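Local coordinates for hypothetical protein ylbA (Escherichia coli, PDB 1RC6), which catalyses the manganese-dependent hydrolysis of (S)-ureidoglycine to (S)-ureidoglycolate and ammonia, the second stereospecific hydrolysis in allantoin degradation, at residues 108-113 against 177-182; 165-170 against 249-254; 47-52 against 58-63. All coordinates share one frame; numbering follows the deposited sequence.

Contact 1 (108-113 against 177-182); sequences YLYCPP and FDMNMH
The ring of Tyr110 meets two side chains of 177-182 in different ways: Phe177 covers part of one face and Met179 lies at the edge. Phe177 leads with CE1, 3.8 Å from Tyr110 CE1, above the plane but offset toward the rim, and the two rings are inclined at 54°, so this is an oblique aromatic pair, neither a stack nor a T. The CB of Tyr110 is directed toward 177-182, and with CG anti to the backbone N (chi1 167°) the ring extends from there to meet Phe177. Strand 107-111 belongs to the six-stranded sheet and strand 179-186 to the seven-stranded one, and the backbones stay apart, 9.7 Å between Tyr110 CA and Met181 CA, the closest CA pair. At that separation the two sheets of this bicupin meet through long side chains. Met179, bent at chi2 and chi3, brings its SD to 4.2 Å from Tyr110 CE2 in a Met-aromatic contact close to the ring plane. A flexible, polarisable thioether suits a place at the edge of an aromatic ring. Tyrosine suits the interface because its hydroxyl still finds a polar partner: OH is hydrogen-bonded to Glu82, while Trp145 meets the Phe177 ring edge-to-face.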
loop_
_atom_site.group_PDB
_atom_site.type_symbol
_atom_site.label_atom_id
_atom_site.label_comp_id
_atom_site.label_asym_id
_atom_site.label_seq_id
_atom_site.Cartn_x
_atom_site.Cartn_y
_atom_site.Cartn_z
ATOM N N TYR A 108 6.367 4.529 -8.598
ATOM C CA TYR A 108 6.334 3.239 -7.942
ATOM C C TYR A 108 7.438 2.323 -8.433
ATOM O O TYR A 108 7.991 2.518 -9.526
ATOM C CB TYR A 108 4.986 2.560 -8.163
ATOM C CG TYR A 108 4.721 2.087 -9.583
ATOM C CD1 TYR A 108 4.244 2.962 -10.560
ATOM C CD2 TYR A 108 4.903 0.750 -9.934
ATOM C CE1 TYR A 108 3.948 2.511 -11.851
ATOM C CE2 TYR A 108 4.611 0.292 -11.210
ATOM C CZ TYR A 108 4.131 1.175 -12.167
ATOM O OH TYR A 108 3.816 0.698 -13.426
ATOM N N LEU A 109 7.753 1.319 -7.619
ATOM C CA LEU A 109 8.773 0.345 -7.954
ATOM C C LEU A 109 8.477 -1.036 -7.372
ATOM O O LEU A 109 8.350 -1.195 -6.156
ATOM C CB LEU A 109 10.145 0.796 -7.452
ATOM C CG LEU A 109 11.215 -0.298 -7.566
ATOM C CD1 LEU A 109 11.433 -0.660 -9.022
ATOM C CD2 LEU A 109 12.508 0.178 -6.944
ATOM N N TYR A 110 8.378 -2.029 -8.252
ATOM C CA TYR A 110 8.154 -3.408 -7.841
ATOM C C TYR A 110 9.441 -4.199 -8.057
ATOM O O TYR A 110 10.126 -4.025 -9.059
ATOM C CB TYR A 110 7.023 -4.061 -8.654
ATOM C CG TYR A 110 6.985 -5.568 -8.478
ATOM C CD1 TYR A 110 7.833 -6.392 -9.206
ATOM C CD2 TYR A 110 6.189 -6.161 -7.493
ATOM C CE1 TYR A 110 7.908 -7.763 -8.953
ATOM C CE2 TYR A 110 6.253 -7.528 -7.236
ATOM C CZ TYR A 110 7.121 -8.322 -7.967
ATOM O OH TYR A 110 7.229 -9.664 -7.695
ATOM N N CYS A 111 9.767 -5.069 -7.116
ATOM C CA CYS A 111 10.956 -5.901 -7.233
ATOM C C CYS A 111 10.617 -7.377 -7.068
ATOM O O CYS A 111 10.005 -7.775 -6.074
ATOM C CB CYS A 111 11.999 -5.535 -6.176
ATOM S SG CYS A 111 12.824 -3.949 -6.422
ATOM N N PRO A 112 11.008 -8.211 -8.047
ATOM C CA PRO A 112 10.721 -9.642 -7.940
ATOM C C PRO A 112 11.530 -10.174 -6.774
ATOM O O PRO A 112 12.375 -9.476 -6.233
ATOM C CB PRO A 112 11.204 -10.193 -9.277
ATOM C CG PRO A 112 12.358 -9.280 -9.604
ATOM C CD PRO A 112 11.765 -7.924 -9.280
ATOM N N PRO A 113 11.279 -11.422 -6.374
ATOM C CA PRO A 113 11.986 -12.063 -5.261
ATOM C C PRO A 113 13.492 -11.986 -5.412
ATOM O O PRO A 113 14.018 -12.174 -6.501
ATOM C CB PRO A 113 11.507 -13.502 -5.329
ATOM C CG PRO A 113 10.155 -13.373 -5.915
ATOM C CD PRO A 113 10.336 -12.359 -7.001
ATOM N N PHE A 177 3.224 -12.973 -12.140
ATOM C CA PHE A 177 2.913 -12.190 -10.957
ATOM C C PHE A 177 1.844 -12.877 -10.112
ATOM O O PHE A 177 0.869 -13.408 -10.632
ATOM C CB PHE A 177 2.454 -10.792 -11.359
ATOM C CG PHE A 177 3.559 -9.921 -11.887
ATOM C CD1 PHE A 177 4.150 -8.959 -11.078
ATOM C CD2 PHE A 177 4.041 -10.093 -13.179
ATOM C CE1 PHE A 177 5.207 -8.186 -11.551
ATOM C CE2 PHE A 177 5.086 -9.333 -13.656
ATOM C CZ PHE A 177 5.673 -8.378 -12.844
ATOM N N ASP A 178 2.052 -12.864 -8.800
ATOM C CA ASP A 178 1.129 -13.476 -7.867
ATOM C C ASP A 178 0.452 -12.401 -7.009
ATOM O O ASP A 178 -0.097 -12.695 -5.953
ATOM C CB ASP A 178 1.883 -14.468 -6.982
ATOM C CG ASP A 178 2.853 -13.787 -6.038
ATOM O OD1 ASP A 178 3.044 -12.556 -6.151
ATOM O OD2 ASP A 178 3.430 -14.492 -5.179
ATOM N N MET A 179 0.497 -11.152 -7.464
ATOM C CA MET A 179 -0.126 -10.062 -6.725
ATOM C C MET A 179 -0.286 -8.866 -7.632
ATOM O O MET A 179 0.121 -8.898 -8.785
ATOM C CB MET A 179 0.738 -9.645 -5.538
ATOM C CG MET A 179 2.114 -9.209 -5.959
ATOM S SD MET A 179 2.800 -7.892 -4.953
ATOM C CE MET A 179 3.749 -8.779 -3.931
ATOM N N ASN A 180 -0.892 -7.814 -7.103
ATOM C CA ASN A 180 -1.069 -6.590 -7.856
ATOM C C ASN A 180 -1.440 -5.468 -6.902
ATOM O O ASN A 180 -1.967 -5.719 -5.826
ATOM C CB ASN A 180 -2.143 -6.768 -8.919
ATOM C CG ASN A 180 -1.921 -5.866 -10.129
ATOM O OD1 ASN A 180 -2.408 -6.146 -11.225
ATOM N ND2 ASN A 180 -1.194 -4.778 -9.934
ATOM N N MET A 181 -1.120 -4.237 -7.282
ATOM C CA MET A 181 -1.437 -3.067 -6.476
ATOM C C MET A 181 -2.406 -2.234 -7.310
ATOM O O MET A 181 -2.254 -2.131 -8.527
ATOM C CB MET A 181 -0.175 -2.240 -6.176
ATOM C CG MET A 181 0.878 -2.899 -5.283
ATOM S SD MET A 181 0.415 -3.117 -3.534
ATOM C CE MET A 181 -0.617 -1.708 -3.285
ATOM N N HIS A 182 -3.411 -1.655 -6.671
ATOM C CA HIS A 182 -4.371 -0.844 -7.407
ATOM C C HIS A 182 -4.639 0.468 -6.691
ATOM O O HIS A 182 -4.422 0.587 -5.490
ATOM C CB HIS A 182 -5.712 -1.577 -7.564
ATOM C CG HIS A 182 -5.611 -2.908 -8.231
ATOM N ND1 HIS A 182 -5.304 -4.060 -7.545
ATOM C CD2 HIS A 182 -5.781 -3.272 -9.521
ATOM C CE1 HIS A 182 -5.292 -5.082 -8.385
ATOM N NE2 HIS A 182 -5.578 -4.628 -9.592
#

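Contact 2 (165-170 against 249-254); sequences VILLDF and YIYSKD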
loop_
_atom_site.group_PDB
_atom_site.type_symbol
_atom_site.label_atom_id
_atom_site.label_comp_id
_atom_site.label_asym_id
_atom_site.label_seq_id
_atom_site.Cartn_x
_atom_site.Cartn_y
_atom_site.Cartn_z
ATOM N N VAL A 165 -15.024 7.641 -11.095
ATOM C CA VAL A 165 -14.364 6.367 -10.830
ATOM C C VAL A 165 -13.231 6.106 -11.824
ATOM O O VAL A 165 -13.349 6.380 -13.014
ATOM C CB VAL A 165 -15.361 5.179 -10.898
ATOM C CG1 VAL A 165 -14.665 3.887 -10.530
ATOM C CG2 VAL A 165 -16.516 5.424 -9.962
ATOM N N ILE A 166 -12.126 5.580 -11.317
ATOM C CA ILE A 166 -10.972 5.273 -12.140
ATOM C C ILE A 166 -10.182 4.163 -11.453
ATOM O O ILE A 166 -9.763 4.314 -10.304
ATOM C CB ILE A 166 -10.030 6.490 -12.282
ATOM C CG1 ILE A 166 -10.722 7.637 -13.019
ATOM C CG2 ILE A 166 -8.765 6.072 -13.013
ATOM C CD1 ILE A 166 -9.838 8.877 -13.162
ATOM N N LEU A 167 -9.988 3.047 -12.143
ATOM C CA LEU A 167 -9.212 1.961 -11.571
ATOM C C LEU A 167 -7.832 1.989 -12.200
ATOM O O LEU A 167 -7.699 2.279 -13.387
ATOM C CB LEU A 167 -9.847 0.607 -11.869
ATOM C CG LEU A 167 -8.943 -0.540 -11.408
ATOM C CD1 LEU A 167 -8.731 -0.423 -9.901
ATOM C CD2 LEU A 167 -9.546 -1.886 -11.758
ATOM N N LEU A 168 -6.804 1.725 -11.400
ATOM C CA LEU A 168 -5.450 1.658 -11.924
ATOM C C LEU A 168 -4.837 0.311 -11.559
ATOM O O LEU A 168 -5.006 -0.174 -10.436
ATOM C CB LEU A 168 -4.578 2.774 -11.358
ATOM C CG LEU A 168 -5.080 4.204 -11.524
ATOM C CD1 LEU A 168 -3.918 5.170 -11.292
ATOM C CD2 LEU A 168 -5.655 4.401 -12.928
ATOM N N ASP A 169 -4.157 -0.303 -12.523
ATOM C CA ASP A 169 -3.485 -1.570 -12.288
ATOM C C ASP A 169 -1.992 -1.276 -12.402
ATOM O O ASP A 169 -1.504 -0.860 -13.452
ATOM C CB ASP A 169 -3.905 -2.614 -13.316
ATOM C CG ASP A 169 -5.380 -2.935 -13.248
ATOM O OD1 ASP A 169 -6.034 -2.484 -12.280
ATOM O OD2 ASP A 169 -5.881 -3.643 -14.157
ATOM N N PHE A 170 -1.274 -1.492 -11.305
ATOM C CA PHE A 170 0.150 -1.214 -11.243
ATOM C C PHE A 170 1.069 -2.259 -11.825
ATOM O O PHE A 170 2.150 -1.932 -12.289
ATOM C CB PHE A 170 0.551 -0.995 -9.793
ATOM C CG PHE A 170 0.329 0.391 -9.311
ATOM C CD1 PHE A 170 1.335 1.333 -9.395
ATOM C CD2 PHE A 170 -0.894 0.762 -8.766
ATOM C CE1 PHE A 170 1.128 2.634 -8.940
ATOM C CE2 PHE A 170 -1.108 2.064 -8.310
ATOM C CZ PHE A 170 -0.094 3.001 -8.399
ATOM N N TYR A 249 -7.569 5.839 -2.946
ATOM C CA TYR A 249 -6.736 5.008 -2.093
ATOM C C TYR A 249 -6.021 3.906 -2.868
ATOM O O TYR A 249 -6.513 3.423 -3.888
ATOM C CB TYR A 249 -7.560 4.388 -0.965
ATOM C CG TYR A 249 -8.640 3.437 -1.408
ATOM C CD1 TYR A 249 -9.927 3.891 -1.703
ATOM C CD2 TYR A 249 -8.393 2.067 -1.479
ATOM C CE1 TYR A 249 -10.954 2.992 -2.053
ATOM C CE2 TYR A 249 -9.404 1.161 -1.832
ATOM C CZ TYR A 249 -10.676 1.631 -2.113
ATOM O OH TYR A 249 -11.654 0.728 -2.448
ATOM N N ILE A 250 -4.850 3.517 -2.373
ATOM C CA ILE A 250 -4.057 2.477 -3.000
ATOM C C ILE A 250 -4.250 1.211 -2.191
ATOM O O ILE A 250 -4.410 1.274 -0.979
ATOM C CB ILE A 250 -2.570 2.868 -3.019
ATOM C CG1 ILE A 250 -1.757 1.802 -3.756
ATOM C CG2 ILE A 250 -2.066 3.086 -1.585
ATOM C CD1 ILE A 250 -0.351 2.243 -4.071
ATOM N N TYR A 251 -4.248 0.059 -2.853
ATOM C CA TYR A 251 -4.439 -1.186 -2.134
ATOM C C TYR A 251 -3.881 -2.412 -2.831
ATOM O O TYR A 251 -3.905 -2.516 -4.057
ATOM C CB TYR A 251 -5.927 -1.409 -1.846
ATOM C CG TYR A 251 -6.745 -1.833 -3.044
ATOM C CD1 TYR A 251 -7.303 -0.883 -3.914
ATOM C CD2 TYR A 251 -6.977 -3.186 -3.303
ATOM C CE1 TYR A 251 -8.079 -1.276 -5.011
ATOM C CE2 TYR A 251 -7.753 -3.589 -4.403
ATOM C CZ TYR A 251 -8.297 -2.629 -5.248
ATOM O OH TYR A 251 -9.043 -3.037 -6.332
ATOM N N SER A 252 -3.408 -3.350 -2.022
ATOM C CA SER A 252 -2.833 -4.588 -2.506
ATOM C C SER A 252 -3.888 -5.661 -2.719
ATOM O O SER A 252 -5.027 -5.520 -2.301
ATOM C CB SER A 252 -1.783 -5.083 -1.525
ATOM O OG SER A 252 -2.299 -5.126 -0.209
ATOM N N LYS A 253 -3.485 -6.744 -3.369
ATOM C CA LYS A 253 -4.376 -7.844 -3.688
ATOM C C LYS A 253 -3.545 -8.990 -4.246
ATOM O O LYS A 253 -2.840 -8.814 -5.226
ATOM C CB LYS A 253 -5.374 -7.368 -4.745
ATOM C CG LYS A 253 -5.954 -8.453 -5.633
ATOM C CD LYS A 253 -6.519 -7.863 -6.931
ATOM C CE LYS A 253 -7.277 -8.904 -7.766
ATOM N NZ LYS A 253 -8.538 -9.391 -7.111
ATOM N N ASP A 254 -3.606 -10.154 -3.616
ATOM C CA ASP A 254 -2.876 -11.322 -4.114
ATOM C C ASP A 254 -3.744 -11.924 -5.227
ATOM O O ASP A 254 -4.972 -11.789 -5.204
ATOM C CB ASP A 254 -2.676 -12.358 -3.007
ATOM C CG ASP A 254 -3.986 -12.866 -2.445
ATOM O OD1 ASP A 254 -4.669 -12.105 -1.729
ATOM O OD2 ASP A 254 -4.343 -14.021 -2.727
#
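Phe170 and Ile250 meet on one face of the seven-stranded sheet, while Leu167 and Tyr251 approach each other on the other. Strands 166-169 and 247-254 are not neighbours: strand 179-186 runs between them and bonds to both, so the two segments touch through side chains that reach over it. Even at the nearest point the backbones are 9.8 Å apart, from Phe170 CA to Ser252 CA.

Ile250 bridges its half of the gap by being fully extended. CG1 lies anti to the backbone N (chi1 -177°) and CD1 continues the line, which takes the methyl to 4.3 Å from Phe170 CE2. It meets the phenyl ring obliquely, a loose apolar contact between a slim aliphatic end and a broad aromatic one. Phe170 points from its CA toward the opposite segment, and its ring is also packed edge-to-face against Tyr108 and touches Ile183, so neighbours on more than one strand probably limit its turning.

On the other face Leu167 also has its CG anti to N (chi1 173°), and the CD1 branch comes within 4.4 Å of Tyr251 OH. The Tyr251 CB starts away from 165-170; the length of the phenol brings its end back. That ring meets His182 at a shallow angle and His202 edge-to-face.

Both approaches are loose and non-polar in kind, with no hydrogen bond between the segments. The chemistry thus divides by face: hydrocarbon around Phe170 and Ile250, whereas Tyr251 shares its face of strand 247-254 with Tyr249 and Lys253, which probably bind substrate, and its ring lies against His202, a probable manganese ligand. Leu167 therefore offers an apolar neighbour to an aromatic residue that borders the likely active site.

Contact 3 (47-52 against 58-63); sequences ATILST and SFVDYL
Asp61 has its CG between the backbone N and the carbonyl carbon (chi1 52°), which swings the carboxylate across to the backbone of 47-52, where OD2 accepts a hydrogen bond from Ser51 N at 2.6 Å. The donor arrives nearly in line with the C–O bond of OD2. In Thr48 it is OG1 that lies anti to the backbone N, leaving CG2 beside Leu63, 3.8 Å from Leu63 CB.

Thr48 and Leu63 form an antiparallel hydrogen-bonded pair: Thr48 N gives to Leu63 O (3.0 Å) and Leu63 N returns to Thr48 O (3.1 Å). Ile49 and Tyr62 follow as a non-hydrogen-bonded pair on the opposite face, side by side, with Ile49 CG1 3.9 Å from Tyr62 CD2. Beta-branched and aromatic residues are well suited to such extended backbone. Beyond them Leu50 N still binds Asp61 O (2.9 Å), but the reply from Asp61 N goes weakly to Ser51 O, and the register slips by one residue, so that Thr52 faces Val60. Asp61 thus takes two successive N-H groups, one on its carbonyl and one on its carboxylate. Its OD1 hydrogen-bonds to Tyr227 OH. With alanine in place of the aspartate, Ser51 N would probably lose its carboxylate acceptor and Tyr227 OH one of its partners, and the backbone at Leu50 and Ser51 would be less firmly held.

Ser51 CB sits 3.5 Å from Phe59 CE2, whose ring is stacked on Tyr132, and the short hydroxymethyl leaves OG to bond Tyr227 OH as well. The N-to-C directions of 47-49 and 60-63 differ by 145°, antiparallel with a marked twist: a beta hairpin whose first strand, 46-49, forms one border of the six-stranded sheet in this cupin fold.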
loop_
_atom_site.group_PDB
_atom_site.type_symbol
_atom_site.label_atom_id
_atom_site.label_comp_id
_atom_site.label_asym_id
_atom_site.label_seq_id
_atom_site.Cartn_x
_atom_site.Cartn_y
_atom_site.Cartn_z
ATOM N N ALA A 47 9.311 4.962 10.579
ATOM C CA ALA A 47 8.655 3.822 9.947
ATOM C C ALA A 47 7.557 3.290 10.842
ATOM O O ALA A 47 7.728 3.116 12.048
ATOM C CB ALA A 47 9.654 2.712 9.641
ATOM N N THR A 48 6.405 3.045 10.247
ATOM C CA THR A 48 5.307 2.520 11.008
ATOM C C THR A 48 4.697 1.323 10.297
ATOM O O THR A 48 4.101 1.440 9.232
ATOM C CB THR A 48 4.269 3.631 11.275
ATOM O OG1 THR A 48 2.983 3.042 11.480
ATOM C CG2 THR A 48 4.222 4.615 10.125
ATOM N N ILE A 49 4.904 0.156 10.888
ATOM C CA ILE A 49 4.382 -1.102 10.368
ATOM C C ILE A 49 2.846 -1.123 10.442
ATOM O O ILE A 49 2.263 -0.683 11.436
ATOM C CB ILE A 49 4.940 -2.266 11.181
ATOM C CG1 ILE A 49 6.456 -2.302 11.039
ATOM C CG2 ILE A 49 4.323 -3.557 10.738
ATOM C CD1 ILE A 49 7.134 -3.189 12.057
ATOM N N LEU A 50 2.203 -1.633 9.390
ATOM C CA LEU A 50 0.745 -1.701 9.324
ATOM C C LEU A 50 0.252 -3.140 9.401
ATOM O O LEU A 50 0.221 -3.721 10.468
ATOM C CB LEU A 50 0.263 -1.026 8.043
ATOM C CG LEU A 50 0.784 0.420 7.965
ATOM C CD1 LEU A 50 0.345 1.074 6.672
ATOM C CD2 LEU A 50 0.273 1.211 9.146
ATOM N N SER A 51 -0.135 -3.727 8.283
ATOM C CA SER A 51 -0.587 -5.107 8.325
ATOM C C SER A 51 0.588 -6.071 8.560
ATOM O O SER A 51 1.717 -5.821 8.132
ATOM C CB SER A 51 -1.295 -5.461 7.017
ATOM O OG SER A 51 -2.451 -4.658 6.831
ATOM N N THR A 52 0.316 -7.172 9.256
ATOM C CA THR A 52 1.322 -8.201 9.536
ATOM C C THR A 52 0.547 -9.496 9.708
ATOM O O THR A 52 -0.664 -9.468 9.890
ATOM C CB THR A 52 2.081 -7.946 10.853
ATOM O OG1 THR A 52 1.172 -8.070 11.951
ATOM C CG2 THR A 52 2.692 -6.553 10.878
ATOM N N SER A 58 -1.198 -11.914 4.923
ATOM C CA SER A 58 -0.174 -12.807 4.408
ATOM C C SER A 58 0.883 -11.930 3.757
ATOM O O SER A 58 1.510 -12.310 2.771
ATOM C CB SER A 58 -0.772 -13.769 3.380
ATOM O OG SER A 58 -1.305 -13.061 2.272
ATOM N N PHE A 59 1.053 -10.736 4.317
ATOM C CA PHE A 59 2.029 -9.770 3.839
ATOM C C PHE A 59 2.319 -8.809 4.968
ATOM O O PHE A 59 1.688 -8.873 6.025
ATOM C CB PHE A 59 1.479 -8.977 2.651
ATOM C CG PHE A 59 0.171 -8.262 2.936
ATOM C CD1 PHE A 59 -1.051 -8.900 2.729
ATOM C CD2 PHE A 59 0.164 -6.950 3.409
ATOM C CE1 PHE A 59 -2.257 -8.242 2.982
ATOM C CE2 PHE A 59 -1.036 -6.287 3.668
ATOM C CZ PHE A 59 -2.247 -6.938 3.453
ATOM N N VAL A 60 3.291 -7.932 4.763
ATOM C CA VAL A 60 3.609 -6.922 5.759
ATOM C C VAL A 60 3.728 -5.655 4.964
ATOM O O VAL A 60 4.428 -5.646 3.960
ATOM C CB VAL A 60 4.959 -7.148 6.439
ATOM C CG1 VAL A 60 5.161 -6.085 7.494
ATOM C CG2 VAL A 60 5.034 -8.539 7.048
ATOM N N ASP A 61 3.031 -4.598 5.362
ATOM C CA ASP A 61 3.160 -3.349 4.626
ATOM C C ASP A 61 3.516 -2.225 5.581
ATOM O O ASP A 61 3.349 -2.362 6.797
ATOM C CB ASP A 61 1.908 -3.049 3.794
ATOM C CG ASP A 61 0.637 -3.110 4.592
ATOM O OD1 ASP A 61 -0.434 -3.012 3.958
ATOM O OD2 ASP A 61 0.700 -3.252 5.839
ATOM N N TYR A 62 4.051 -1.133 5.041
ATOM C CA TYR A 62 4.497 -0.029 5.876
ATOM C C TYR A 62 4.174 1.339 5.328
ATOM O O TYR A 62 3.865 1.517 4.150
ATOM C CB TYR A 62 6.023 -0.036 6.042
ATOM C CG TYR A 62 6.710 -1.370 6.173
ATOM C CD1 TYR A 62 6.601 -2.344 5.178
ATOM C CD2 TYR A 62 7.496 -1.653 7.288
ATOM C CE1 TYR A 62 7.258 -3.578 5.296
ATOM C CE2 TYR A 62 8.158 -2.878 7.415
ATOM C CZ TYR A 62 8.035 -3.830 6.420
ATOM O OH TYR A 62 8.699 -5.021 6.566
ATOM N N LEU A 63 4.285 2.313 6.215
ATOM C CA LEU A 63 4.099 3.703 5.870
ATOM C C LEU A 63 5.394 4.297 6.413
ATOM O O LEU A 63 5.723 4.115 7.581
ATOM C CB LEU A 63 2.890 4.281 6.585
ATOM C CG LEU A 63 2.479 5.697 6.177
ATOM C CD1 LEU A 63 1.115 5.992 6.792
ATOM C CD2 LEU A 63 3.511 6.726 6.646
#

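Along the chain contact 3 closes before contact 1 opens, whereas contacts 1 and 2 interlock, their segments alternating. Contacts 1 and 3, with centres 15 Å apart, share the six-stranded sheet; contact 1 then crosses to the seven-stranded sheet that holds contact 2. There strand 179-186 lies between 166-169 and 247-254, and contacts 1 and 2 (centres 12 Å apart) join through a probable hydrogen bond from Tyr251 N to His182 O, 2.7 Å. Contact 3, about 17 Å from contact 2 between centres, touches it where Phe59 CZ packs on Ser252 OG. Contact 3 builds the edge of one sheet, contact 1 joins the two, and contact 2 packs within the other, on strand 247-254, which probably contributes substrate-binding residues.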